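Local coordinates for protein type III effector NopAA (Sinorhizobium fredii USDA 257, PDB 6SDU) that hydrolyses xyloglucan as a glycoside hydrolase family 12 enzyme, an effector delivered by the symbiotic type III secretion system, and can bind cellobiose, at residues A[40-49]-A[59-67]; A[98-108]-A[119-127]. All blocks are in the same frame, centred on the assembly; numbering follows the deposited sequence.

Contact 1 (A[40-49]-A[59-67])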
ATOM      1  N   VAL A  40       5.946 -12.607  -2.686  1.00 21.15           N
ATOM      2  CA  VAL A  40       7.206 -12.405  -3.407  1.00 26.76           C
ATOM      3  C   VAL A  40       7.142 -13.210  -4.696  1.00 39.34           C
ATOM      4  O   VAL A  40       6.871 -14.419  -4.655  1.00 39.47           O
ATOM      5  CB  VAL A  40       8.458 -12.851  -2.625  1.00 31.06           C
ATOM      6  CG1 VAL A  40       9.699 -12.211  -3.223  1.00 23.84           C
ATOM      7  CG2 VAL A  40       8.340 -12.551  -1.175  1.00 45.23           C
ATOM      8  N   TRP A  41       7.354 -12.551  -5.836  1.00 38.13           N
ATOM      9  CA  TRP A  41       7.266 -13.211  -7.140  1.00 38.91           C
ATOM     10  C   TRP A  41       8.443 -12.867  -8.052  1.00 43.17           C
ATOM     11  O   TRP A  41       9.374 -12.167  -7.634  1.00 37.76           O
ATOM     12  CB  TRP A  41       5.967 -12.817  -7.823  1.00 31.91           C
ATOM     13  CG  TRP A  41       5.895 -11.350  -7.988  1.00 34.58           C
ATOM     14  CD1 TRP A  41       6.409 -10.617  -9.018  1.00 35.74           C
ATOM     15  CD2 TRP A  41       5.322 -10.414  -7.073  1.00 32.09           C
ATOM     16  NE1 TRP A  41       6.157  -9.283  -8.816  1.00 36.31           N
ATOM     17  CE2 TRP A  41       5.486  -9.129  -7.633  1.00 36.64           C
ATOM     18  CE3 TRP A  41       4.660 -10.538  -5.852  1.00 26.69           C
ATOM     19  CZ2 TRP A  41       5.022  -7.972  -7.009  1.00 30.63           C
ATOM     20  CZ3 TRP A  41       4.202  -9.379  -5.228  1.00 35.84           C
ATOM     21  CH2 TRP A  41       4.397  -8.116  -5.804  1.00 29.78           C
ATOM     22  N   GLY A  42       8.412 -13.316  -9.313  1.00 40.96           N
ATOM     23  CA  GLY A  42       9.419 -12.850 -10.240  1.00 52.63           C
ATOM     24  C   GLY A  42      10.529 -13.830 -10.568  1.00 56.47           C
ATOM     25  O   GLY A  42      10.524 -14.991 -10.144  1.00 47.16           O
ATOM     26  N   PRO A  43      11.502 -13.363 -11.376  1.00 55.83           N
ATOM     27  CA  PRO A  43      12.585 -14.241 -11.854  1.00 58.53           C
ATOM     28  C   PRO A  43      13.499 -14.810 -10.772  1.00 59.75           C
ATOM     29  O   PRO A  43      13.594 -16.038 -10.635  1.00 57.90           O
ATOM     30  CB  PRO A  43      13.364 -13.329 -12.817  1.00 58.70           C
ATOM     31  CG  PRO A  43      12.940 -11.920 -12.481  1.00 56.53           C
ATOM     32  CD  PRO A  43      11.533 -12.034 -12.012  1.00 54.13           C
ATOM     33  N   ARG A  44      14.198 -13.965 -10.016  1.00 62.68           N
ATOM     34  CA  ARG A  44      15.043 -14.446  -8.923  1.00 72.49           C
ATOM     35  C   ARG A  44      14.760 -13.610  -7.692  1.00 62.23           C
ATOM     36  O   ARG A  44      15.484 -12.640  -7.398  1.00 61.01           O
ATOM     37  CB  ARG A  44      16.528 -14.433  -9.293  1.00 87.85           C
ATOM     38  CG  ARG A  44      17.346 -15.507  -8.546  1.00 97.63           C
ATOM     39  CD  ARG A  44      16.597 -16.862  -8.513  1.00105.65           C
ATOM     40  NE  ARG A  44      16.593 -17.636  -9.762  1.00112.59           N
ATOM     41  CZ  ARG A  44      17.674 -18.163 -10.339  1.00116.72           C
ATOM     42  NH1 ARG A  44      18.871 -17.971  -9.803  1.00115.96           N
ATOM     43  NH2 ARG A  44      17.564 -18.877 -11.461  1.00112.02           N
ATOM     44  N   PRO A  45      13.732 -13.987  -6.917  1.00 56.54           N
ATOM     45  CA  PRO A  45      13.383 -13.196  -5.734  1.00 53.34           C
ATOM     46  C   PRO A  45      14.399 -13.406  -4.631  1.00 46.40           C
ATOM     47  O   PRO A  45      14.873 -14.521  -4.409  1.00 40.37           O
ATOM     48  CB  PRO A  45      12.018 -13.755  -5.335  1.00 49.75           C
ATOM     49  CG  PRO A  45      12.078 -15.196  -5.765  1.00 44.27           C
ATOM     50  CD  PRO A  45      12.921 -15.220  -7.019  1.00 50.44           C
ATOM     51  N   GLY A  46      14.609 -12.365  -3.832  1.00 40.99           N
ATOM     52  CA  GLY A  46      15.517 -12.492  -2.725  1.00 32.90           C
ATOM     53  C   GLY A  46      14.816 -13.020  -1.501  1.00 31.43           C
ATOM     54  O   GLY A  46      13.588 -13.105  -1.442  1.00 31.38           O
ATOM     55  N   PRO A  47      15.593 -13.380  -0.486  1.00 27.92           N
ATOM     56  CA  PRO A  47      14.983 -13.909   0.740  1.00 32.78           C
ATOM     57  C   PRO A  47      14.085 -12.868   1.381  1.00 31.18           C
ATOM     58  O   PRO A  47      14.352 -11.665   1.317  1.00 29.44           O
ATOM     59  CB  PRO A  47      16.191 -14.241   1.631  1.00 28.92           C
ATOM     60  CG  PRO A  47      17.360 -13.551   0.993  1.00 28.50           C
ATOM     61  CD  PRO A  47      17.063 -13.416  -0.454  1.00 25.89           C
ATOM     62  N   GLN A  48      13.000 -13.345   1.987  1.00 24.50           N
ATOM     63  CA  GLN A  48      12.065 -12.458   2.659  1.00 30.93           C
ATOM     64  C   GLN A  48      11.379 -13.237   3.759  1.00 31.64           C
ATOM     65  O   GLN A  48      10.773 -14.275   3.474  1.00 30.14           O
ATOM     66  CB  GLN A  48      11.019 -11.919   1.684  1.00 32.46           C
ATOM     67  CG  GLN A  48      10.046 -10.973   2.323  1.00 27.65           C
ATOM     68  CD  GLN A  48       9.140 -10.291   1.324  1.00 32.31           C
ATOM     69  OE1 GLN A  48       9.538  -9.344   0.637  1.00 32.88           O
ATOM     70  NE2 GLN A  48       7.896 -10.744   1.267  1.00 28.36           N
ATOM     71  N   THR A  49      11.343 -12.667   4.969  1.00 28.08           N
ATOM     72  CA  THR A  49      10.729 -13.336   6.116  1.00 27.02           C
ATOM     73  C   THR A  49       9.780 -12.374   6.815  1.00 29.95           C
ATOM     74  O   THR A  49      10.191 -11.308   7.298  1.00 28.93           O
ATOM     75  CB  THR A  49      11.806 -13.839   7.092  1.00 30.79           C
ATOM     76  OG1 THR A  49      12.596 -14.851   6.455  1.00 30.85           O
ATOM     77  CG2 THR A  49      11.189 -14.390   8.398  1.00 26.14           C
ATOM     78  N   SER A  59       6.067  -7.571  11.275  1.00 27.55           N
ATOM     79  CA  SER A  59       7.336  -7.129  10.735  1.00 31.81           C
ATOM     80  C   SER A  59       7.681  -7.979   9.515  1.00 33.56           C
ATOM     81  O   SER A  59       7.170  -9.095   9.352  1.00 26.98           O
ATOM     82  CB  SER A  59       8.409  -7.220  11.844  1.00 30.94           C
ATOM     83  OG  SER A  59       9.703  -7.320  11.312  1.00 55.24           O
ATOM     84  N   VAL A  60       8.537  -7.428   8.647  1.00 33.39           N
ATOM     85  CA  VAL A  60       9.076  -8.142   7.492  1.00 34.86           C
ATOM     86  C   VAL A  60      10.502  -7.660   7.208  1.00 37.23           C
ATOM     87  O   VAL A  60      10.797  -6.459   7.289  1.00 33.05           O
ATOM     88  CB  VAL A  60       8.177  -7.977   6.253  1.00 27.47           C
ATOM     89  CG1 VAL A  60       8.023  -6.500   5.905  1.00 25.49           C
ATOM     90  CG2 VAL A  60       8.768  -8.760   5.093  1.00 23.55           C
ATOM     91  N   TRP A  61      11.400  -8.608   6.927  1.00 31.69           N
ATOM     92  CA  TRP A  61      12.758  -8.331   6.453  1.00 26.07           C
ATOM     93  C   TRP A  61      12.928  -8.883   5.051  1.00 25.94           C
ATOM     94  O   TRP A  61      12.476  -9.992   4.771  1.00 29.74           O
ATOM     95  CB  TRP A  61      13.802  -8.946   7.357  1.00 21.06           C
ATOM     96  CG  TRP A  61      15.210  -8.888   6.847  1.00 25.60           C
ATOM     97  CD1 TRP A  61      16.175  -7.908   7.124  1.00 22.14           C
ATOM     98  CD2 TRP A  61      15.874  -9.868   6.027  1.00 26.01           C
ATOM     99  NE1 TRP A  61      17.364  -8.234   6.509  1.00 25.02           N
ATOM    100  CE2 TRP A  61      17.224  -9.430   5.850  1.00 30.65           C
ATOM    101  CE3 TRP A  61      15.472 -11.068   5.436  1.00 22.36           C
ATOM    102  CZ2 TRP A  61      18.152 -10.136   5.068  1.00 24.61           C
ATOM    103  CZ3 TRP A  61      16.416 -11.787   4.667  1.00 30.91           C
ATOM    104  CH2 TRP A  61      17.743 -11.313   4.503  1.00 22.69           C
ATOM    105  N   SER A  62      13.549  -8.112   4.162  1.00 26.10           N
ATOM    106  CA  SER A  62      13.656  -8.535   2.773  1.00 22.68           C
ATOM    107  C   SER A  62      14.967  -8.053   2.190  1.00 21.43           C
ATOM    108  O   SER A  62      15.379  -6.928   2.451  1.00 29.16           O
ATOM    109  CB  SER A  62      12.452  -8.002   1.950  1.00 21.64           C
ATOM    110  OG  SER A  62      12.360  -8.590   0.659  1.00 29.05           O
ATOM    111  N   ASP A  63      15.616  -8.907   1.401  1.00 26.09           N
ATOM    112  CA  ASP A  63      16.870  -8.626   0.689  1.00 27.77           C
ATOM    113  C   ASP A  63      16.657  -8.810  -0.820  1.00 35.29           C
ATOM    114  O   ASP A  63      16.975  -9.867  -1.373  1.00 34.58           O
ATOM    115  CB  ASP A  63      17.968  -9.587   1.220  1.00 28.48           C
ATOM    116  CG  ASP A  63      19.309  -9.389   0.541  1.00 35.05           C
ATOM    117  OD1 ASP A  63      19.415  -8.531  -0.359  1.00 32.63           O
ATOM    118  OD2 ASP A  63      20.273 -10.112   0.904  1.00 43.07           O
ATOM    119  N   GLN A  64      16.139  -7.781  -1.488  1.00 33.12           N
ATOM    120  CA  GLN A  64      15.833  -7.813  -2.917  1.00 29.67           C
ATOM    121  C   GLN A  64      16.915  -7.102  -3.731  1.00 31.14           C
ATOM    122  O   GLN A  64      17.457  -6.076  -3.285  1.00 29.45           O
ATOM    123  CB  GLN A  64      14.470  -7.168  -3.172  1.00 26.17           C
ATOM    124  CG  GLN A  64      13.347  -7.866  -2.400  1.00 25.10           C
ATOM    125  CD  GLN A  64      13.300  -9.364  -2.676  1.00 29.79           C
ATOM    126  OE1 GLN A  64      13.460  -9.789  -3.820  1.00 22.46           O
ATOM    127  NE2 GLN A  64      13.034 -10.164  -1.639  1.00 22.35           N
ATOM    128  N   PRO A  65      17.299  -7.632  -4.892  1.00 32.39           N
ATOM    129  CA  PRO A  65      18.420  -7.041  -5.635  1.00 30.09           C
ATOM    130  C   PRO A  65      18.069  -5.710  -6.281  1.00 27.16           C
ATOM    131  O   PRO A  65      16.899  -5.377  -6.529  1.00 29.59           O
ATOM    132  CB  PRO A  65      18.727  -8.097  -6.700  1.00 27.71           C
ATOM    133  CG  PRO A  65      17.383  -8.703  -6.988  1.00 22.87           C
ATOM    134  CD  PRO A  65      16.697  -8.765  -5.631  1.00 29.15           C
ATOM    135  N   ASN A  66      19.131  -4.973  -6.610  1.00 31.38           N
ATOM    136  CA  ASN A  66      19.038  -3.667  -7.275  1.00 36.97           C
ATOM    137  C   ASN A  66      18.764  -3.830  -8.777  1.00 34.77           C
ATOM    138  O   ASN A  66      19.600  -3.566  -9.647  1.00 23.70           O
ATOM    139  CB  ASN A  66      20.302  -2.850  -7.061  1.00 24.06           C
ATOM    140  CG  ASN A  66      20.067  -1.393  -7.364  1.00 29.85           C
ATOM    141  OD1 ASN A  66      18.990  -0.876  -7.085  1.00 29.67           O
ATOM    142  ND2 ASN A  66      21.019  -0.755  -8.038  1.00 26.02           N
ATOM    143  N   THR A  67      17.566  -4.300  -9.079  1.00 27.70           N
ATOM    144  CA  THR A  67      17.147  -4.567 -10.445  1.00 28.05           C
ATOM    145  C   THR A  67      15.769  -3.968 -10.669  1.00 24.50           C
ATOM    146  O   THR A  67      15.052  -3.683  -9.701  1.00 20.30           O
ATOM    147  CB  THR A  67      17.133  -6.077 -10.718  1.00 28.98           C
ATOM    148  OG1 THR A  67      16.101  -6.709  -9.949  1.00 26.96           O
ATOM    149  CG2 THR A  67      18.459  -6.692 -10.344  1.00 29.15           C
TER

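Contact 2 (A[98-108]-A[119-127])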
ATOM      1  N   VAL A  98      10.970   2.286   9.475  1.00 34.74           N
ATOM      2  CA  VAL A  98      11.386   1.989   8.104  1.00 35.75           C
ATOM      3  C   VAL A  98      12.886   2.203   8.012  1.00 35.32           C
ATOM      4  O   VAL A  98      13.478   2.927   8.833  1.00 34.39           O
ATOM      5  CB  VAL A  98      10.632   2.870   7.077  1.00 36.40           C
ATOM      6  CG1 VAL A  98       9.123   2.630   7.125  1.00 35.01           C
ATOM      7  CG2 VAL A  98      10.935   4.332   7.326  1.00 41.31           C
ATOM      8  N   PRO A  99      13.545   1.586   7.040  1.00 29.69           N
ATOM      9  CA  PRO A  99      14.968   1.841   6.800  1.00 30.96           C
ATOM     10  C   PRO A  99      15.093   3.151   6.032  1.00 33.06           C
ATOM     11  O   PRO A  99      14.094   3.797   5.711  1.00 29.27           O
ATOM     12  CB  PRO A  99      15.427   0.645   5.950  1.00 31.36           C
ATOM     13  CG  PRO A  99      14.201   0.203   5.254  1.00 33.30           C
ATOM     14  CD  PRO A  99      13.006   0.571   6.111  1.00 28.44           C
ATOM     15  N   THR A 100      16.340   3.552   5.773  1.00 31.67           N
ATOM     16  CA  THR A 100      16.625   4.770   5.016  1.00 42.04           C
ATOM     17  C   THR A 100      16.740   4.552   3.502  1.00 42.39           C
ATOM     18  O   THR A 100      16.162   5.319   2.722  1.00 47.41           O
ATOM     19  CB  THR A 100      17.918   5.418   5.543  1.00 45.14           C
ATOM     20  OG1 THR A 100      17.745   5.799   6.912  1.00 48.16           O
ATOM     21  CG2 THR A 100      18.267   6.648   4.738  1.00 41.47           C
ATOM     22  N   GLY A 101      17.511   3.551   3.073  1.00 35.11           N
ATOM     23  CA  GLY A 101      17.833   3.353   1.675  1.00 37.08           C
ATOM     24  C   GLY A 101      17.034   2.268   0.953  1.00 36.66           C
ATOM     25  O   GLY A 101      16.095   1.666   1.471  1.00 31.25           O
ATOM     26  N   GLY A 102      17.409   2.059  -0.307  1.00 29.91           N
ATOM     27  CA  GLY A 102      16.724   1.082  -1.131  1.00 23.78           C
ATOM     28  C   GLY A 102      15.719   1.743  -2.054  1.00 29.48           C
ATOM     29  O   GLY A 102      15.750   2.951  -2.315  1.00 29.20           O
ATOM     30  N   ALA A 103      14.849   0.903  -2.617  1.00 23.49           N
ATOM     31  CA  ALA A 103      13.773   1.363  -3.501  1.00 25.76           C
ATOM     32  C   ALA A 103      12.471   0.691  -3.061  1.00 27.85           C
ATOM     33  O   ALA A 103      12.305  -0.520  -3.247  1.00 27.81           O
ATOM     34  CB  ALA A 103      14.103   1.066  -4.954  1.00 21.32           C
ATOM     35  N   TRP A 104      11.571   1.456  -2.430  1.00 27.57           N
ATOM     36  CA  TRP A 104      10.346   0.881  -1.880  1.00 28.92           C
ATOM     37  C   TRP A 104       9.325   1.977  -1.591  1.00 33.31           C
ATOM     38  O   TRP A 104       9.624   3.176  -1.592  1.00 33.79           O
ATOM     39  CB  TRP A 104      10.635   0.067  -0.606  1.00 27.63           C
ATOM     40  CG  TRP A 104      11.553   0.777   0.363  1.00 26.60           C
ATOM     41  CD1 TRP A 104      12.900   0.600   0.483  1.00 31.86           C
ATOM     42  CD2 TRP A 104      11.194   1.775   1.338  1.00 24.41           C
ATOM     43  NE1 TRP A 104      13.398   1.421   1.467  1.00 24.47           N
ATOM     44  CE2 TRP A 104      12.372   2.151   2.004  1.00 28.05           C
ATOM     45  CE3 TRP A 104       9.992   2.388   1.706  1.00 26.67           C
ATOM     46  CZ2 TRP A 104      12.383   3.117   3.030  1.00 32.19           C
ATOM     47  CZ3 TRP A 104      10.002   3.329   2.715  1.00 29.80           C
ATOM     48  CH2 TRP A 104      11.184   3.694   3.362  1.00 27.22           C
ATOM     49  N   ASP A 105       8.098   1.539  -1.360  1.00 33.82           N
ATOM     50  CA  ASP A 105       7.041   2.434  -0.940  1.00 26.14           C
ATOM     51  C   ASP A 105       6.159   1.670   0.033  1.00 24.62           C
ATOM     52  O   ASP A 105       5.818   0.520  -0.216  1.00 27.72           O
ATOM     53  CB  ASP A 105       6.261   2.976  -2.130  1.00 25.62           C
ATOM     54  CG  ASP A 105       5.650   1.881  -2.995  1.00 40.68           C
ATOM     55  OD1 ASP A 105       4.474   1.496  -2.747  1.00 33.22           O
ATOM     56  OD2 ASP A 105       6.329   1.440  -3.949  1.00 35.39           O
ATOM     57  N   VAL A 106       5.916   2.265   1.196  1.00 24.92           N
ATOM     58  CA  VAL A 106       4.992   1.725   2.179  1.00 21.21           C
ATOM     59  C   VAL A 106       3.619   2.259   1.785  1.00 25.03           C
ATOM     60  O   VAL A 106       3.443   3.477   1.675  1.00 29.60           O
ATOM     61  CB  VAL A 106       5.385   2.163   3.604  1.00 21.90           C
ATOM     62  CG1 VAL A 106       4.408   1.621   4.622  1.00 24.33           C
ATOM     63  CG2 VAL A 106       6.794   1.666   3.930  1.00 25.42           C
ATOM     64  N   ALA A 107       2.650   1.374   1.539  1.00 31.13           N
ATOM     65  CA  ALA A 107       1.384   1.875   1.005  1.00 35.53           C
ATOM     66  C   ALA A 107       0.177   1.084   1.491  1.00 37.13           C
ATOM     67  O   ALA A 107       0.257  -0.129   1.710  1.00 31.76           O
ATOM     68  CB  ALA A 107       1.385   1.835  -0.531  1.00 30.17           C
ATOM     69  N   TYR A 108      -0.965   1.795   1.593  1.00 30.45           N
ATOM     70  CA  TYR A 108      -2.279   1.173   1.677  1.00 28.51           C
ATOM     71  C   TYR A 108      -2.635   0.670   0.287  1.00 25.97           C
ATOM     72  O   TYR A 108      -2.317   1.319  -0.716  1.00 32.62           O
ATOM     73  CB  TYR A 108      -3.351   2.183   2.117  1.00 33.49           C
ATOM     74  CG  TYR A 108      -3.428   2.354   3.599  1.00 31.90           C
ATOM     75  CD1 TYR A 108      -4.142   1.458   4.383  1.00 28.93           C
ATOM     76  CD2 TYR A 108      -2.739   3.382   4.226  1.00 26.10           C
ATOM     77  CE1 TYR A 108      -4.194   1.598   5.759  1.00 29.78           C
ATOM     78  CE2 TYR A 108      -2.789   3.537   5.604  1.00 31.61           C
ATOM     79  CZ  TYR A 108      -3.505   2.629   6.363  1.00 29.83           C
ATOM     80  OH  TYR A 108      -3.557   2.758   7.731  1.00 30.58           O
ATOM     81  N   ILE A 119      -6.977   1.358  -5.188  1.00 30.36           N
ATOM     82  CA  ILE A 119      -6.645   2.672  -4.629  1.00 30.31           C
ATOM     83  C   ILE A 119      -5.457   2.506  -3.681  1.00 32.18           C
ATOM     84  O   ILE A 119      -5.530   1.734  -2.711  1.00 31.98           O
ATOM     85  CB  ILE A 119      -7.838   3.321  -3.909  1.00 29.30           C
ATOM     86  CG1 ILE A 119      -9.022   3.498  -4.880  1.00 30.72           C
ATOM     87  CG2 ILE A 119      -7.409   4.679  -3.271  1.00 22.91           C
ATOM     88  CD1 ILE A 119     -10.000   2.331  -4.894  1.00 36.35           C
ATOM     89  N   MET A 120      -4.362   3.212  -3.970  1.00 32.97           N
ATOM     90  CA  MET A 120      -3.126   3.147  -3.192  1.00 28.29           C
ATOM     91  C   MET A 120      -2.912   4.455  -2.447  1.00 30.48           C
ATOM     92  O   MET A 120      -3.154   5.538  -2.993  1.00 31.91           O
ATOM     93  CB  MET A 120      -1.901   2.883  -4.081  1.00 25.94           C
ATOM     94  CG  MET A 120      -1.948   1.636  -4.982  1.00 33.83           C
ATOM     95  SD  MET A 120      -0.274   1.119  -5.457  1.00 30.21           S
ATOM     96  CE  MET A 120       0.243   0.360  -3.923  1.00 32.61           C
ATOM     97  N   LEU A 121      -2.475   4.355  -1.202  1.00 25.61           N
ATOM     98  CA  LEU A 121      -2.097   5.517  -0.407  1.00 27.97           C
ATOM     99  C   LEU A 121      -0.675   5.275   0.079  1.00 24.99           C
ATOM    100  O   LEU A 121      -0.456   4.396   0.913  1.00 32.15           O
ATOM    101  CB  LEU A 121      -3.050   5.749   0.772  1.00 28.37           C
ATOM    102  CG  LEU A 121      -4.558   5.522   0.542  1.00 34.81           C
ATOM    103  CD1 LEU A 121      -5.328   5.597   1.875  1.00 29.19           C
ATOM    104  CD2 LEU A 121      -5.102   6.531  -0.455  1.00 34.37           C
ATOM    105  N   TRP A 122       0.286   6.013  -0.482  1.00 25.57           N
ATOM    106  CA  TRP A 122       1.709   5.891  -0.125  1.00 29.88           C
ATOM    107  C   TRP A 122       2.018   6.790   1.078  1.00 30.64           C
ATOM    108  O   TRP A 122       1.984   8.018   0.965  1.00 33.99           O
ATOM    109  CB  TRP A 122       2.594   6.280  -1.313  1.00 29.59           C
ATOM    110  CG  TRP A 122       2.525   5.365  -2.546  1.00 31.13           C
ATOM    111  CD1 TRP A 122       1.489   4.544  -2.921  1.00 30.24           C
ATOM    112  CD2 TRP A 122       3.537   5.216  -3.556  1.00 26.04           C
ATOM    113  NE1 TRP A 122       1.801   3.883  -4.093  1.00 28.10           N
ATOM    114  CE2 TRP A 122       3.052   4.276  -4.501  1.00 29.43           C
ATOM    115  CE3 TRP A 122       4.817   5.772  -3.744  1.00 27.38           C
ATOM    116  CZ2 TRP A 122       3.795   3.884  -5.626  1.00 28.06           C
ATOM    117  CZ3 TRP A 122       5.567   5.377  -4.866  1.00 25.96           C
ATOM    118  CH2 TRP A 122       5.049   4.436  -5.786  1.00 32.60           C
ATOM    119  N   THR A 123       2.346   6.192   2.221  1.00 38.25           N
ATOM    120  CA  THR A 123       2.654   6.993   3.410  1.00 34.12           C
ATOM    121  C   THR A 123       4.129   7.381   3.509  1.00 35.80           C
ATOM    122  O   THR A 123       4.433   8.493   3.934  1.00 36.24           O
ATOM    123  CB  THR A 123       2.240   6.254   4.684  1.00 32.13           C
ATOM    124  OG1 THR A 123       2.993   5.029   4.810  1.00 29.06           O
ATOM    125  CG2 THR A 123       0.743   5.974   4.667  1.00 27.96           C
ATOM    126  N   ASN A 124       5.056   6.472   3.197  1.00 31.61           N
ATOM    127  CA  ASN A 124       6.491   6.763   3.225  1.00 29.66           C
ATOM    128  C   ASN A 124       7.111   5.963   2.087  1.00 34.47           C
ATOM    129  O   ASN A 124       6.689   4.835   1.817  1.00 33.41           O
ATOM    130  CB  ASN A 124       7.147   6.410   4.576  1.00 27.51           C
ATOM    131  CG  ASN A 124       8.506   7.110   4.790  1.00 30.51           C
ATOM    132  OD1 ASN A 124       9.011   7.844   3.926  1.00 28.00           O
ATOM    133  ND2 ASN A 124       9.106   6.864   5.943  1.00 28.88           N
ATOM    134  N   TYR A 125       8.045   6.576   1.368  1.00 34.74           N
ATOM    135  CA  TYR A 125       8.570   5.951   0.161  1.00 27.05           C
ATOM    136  C   TYR A 125       9.934   6.561  -0.136  1.00 30.03           C
ATOM    137  O   TYR A 125      10.332   7.559   0.467  1.00 35.28           O
ATOM    138  CB  TYR A 125       7.584   6.101  -1.011  1.00 25.18           C
ATOM    139  CG  TYR A 125       6.928   7.484  -1.138  1.00 31.35           C
ATOM    140  CD1 TYR A 125       5.861   7.870  -0.300  1.00 36.54           C
ATOM    141  CD2 TYR A 125       7.351   8.380  -2.104  1.00 25.75           C
ATOM    142  CE1 TYR A 125       5.270   9.116  -0.417  1.00 36.31           C
ATOM    143  CE2 TYR A 125       6.762   9.630  -2.231  1.00 35.25           C
ATOM    144  CZ  TYR A 125       5.733   9.998  -1.390  1.00 38.58           C
ATOM    145  OH  TYR A 125       5.168  11.236  -1.532  1.00 32.82           O
ATOM    146  N   THR A 126      10.670   5.923  -1.038  1.00 23.74           N
ATOM    147  CA  THR A 126      12.006   6.411  -1.367  1.00 32.20           C
ATOM    148  C   THR A 126      12.033   7.379  -2.537  1.00 26.99           C
ATOM    149  O   THR A 126      13.106   7.887  -2.843  1.00 23.39           O
ATOM    150  CB  THR A 126      12.948   5.250  -1.712  1.00 31.19           C
ATOM    151  OG1 THR A 126      12.368   4.479  -2.773  1.00 25.49           O
ATOM    152  CG2 THR A 126      13.161   4.391  -0.527  1.00 27.19           C
ATOM    153  N   GLY A 127      10.934   7.523  -3.279  1.00 31.07           N
ATOM    154  CA  GLY A 127      10.813   8.494  -4.353  1.00 29.83           C
ATOM    155  C   GLY A 127      10.259   9.803  -3.825  1.00 34.42           C
ATOM    156  O   GLY A 127      10.312  10.077  -2.625  1.00 39.27           O
TER

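Contact 1 (A[40-49]-A[59-67])
Gln64 OE1 accepts the backbone N-H of Gly46 at 2.8 Å from N, and the other half of the same amide turns back on the same residue: NE2 donates to Gly46 O at 3.0 Å. The first bond is fairly straight, whereas in the second the nitrogen stands above the carbonyl plane, away from the lone pairs. One side-chain amide thus binds both the backbone N-H and the carbonyl O of Gly46. The reach depends on a folded chain, for Gln64 bends at chi2 (-54°), which swings its amide across to the loop residue Gly46. NE2 has a further acceptor, Ser62 OG, 2.9 Å away and close to the amide plane. Ser62 OG in turn donates to Gln48 OE1, also at 2.9 Å, this time in the carbonyl plane and on a lone pair. Gln48 reaches that point because its chain is fully extended, CG anti to the backbone N (chi1 -179°). Its amide is then completed by Asn38, which accepts from NE2, and by Ser72, which bonds OE1.

Beside this chain of bonds the backbones pair in antiparallel fashion. Thr49 and Trp61 form a hydrogen-bonded pair, Gln48 and Ser62 a non-hydrogen-bonded one, and Asp63 N continues the series to Pro47 O. On the face that carries Thr49 and Trp61, Pro47 CB comes to the edge of the indole, 3.9 Å from CZ3. Val60 CG2 lies against Gln48 CG at 3.8 Å.

Beyond the strand ends the side chain of Gln64 carries the bonding on to Gly46, while Gln48 binds Ser62 from within the paired region. The buried amides and the hydroxyl become one directional chain of donors and acceptors, a pattern consistent with the modelled orientation of both amides.

Contact 2 (A[98-108]-A[119-127])
Asp105 lies flat over the indole of Trp122, and each of its side-chain atoms meets the ring. CB sits over the six-membered ring, 3.7 Å from its centroid in a CH-pi contact, and also touches Tyr125 CB. CG, 3.8 Å from Trp122 CZ2, carries the carboxylate across the same face. OD1 stands nearest Trp122 CE2 at 3.6 Å, OD2 nearest CH2. The two planes are 5° apart, a true stack. CG owes this place to a chi1 of 57°, between the backbone N and the carbonyl carbon.

Ala107 CB, on the sheet face of Asp105 and Trp122, touches Trp122 CD1 and Met120 CE. A second indole takes a methyl: Thr126 CG2 lies over the five-membered ring of Trp104 in a CH-pi contact, while Thr126 OG1 accepts the N-H of Trp104, 3.1 Å from N, and is also bonded to Asn134. Trp104 NE1 turns back to Gly101 O, 2.7 Å away.

Between Val106 and Ala107 the antiparallel register slips by one residue, a beta bulge, with Val106 N bonded to Asn124 O and Val106 O to Thr123 N.

Met120 and Trp122 touch the bound glucose, so the stack sets a polar carboxylate against the aromatic face of a sugar-pocket indole.

In the fold
Contact 1 closes before contact 2 opens, and each joins the two strands of a beta hairpin. The hairpin of 48-54 and 57-62 belongs to the six-stranded antiparallel sheet, that of 103-112 and 117-125 to the nine-stranded one, consistent with the beta-sandwich (jelly-roll) fold of glycoside hydrolase family 12. Their centres are 15 Å apart and their nearest atoms about 6 Å, without touching. Strand 208-218 borders both: Ile218 meets side chains of contact 1, while the same strand pairs with 103-112 in contact 2. Contact 2 reaches the bound sugar directly through Met120 and Trp122; in contact 1 the side chain of Val40 is about 13 Å from the bound beta-D-glucopyranose.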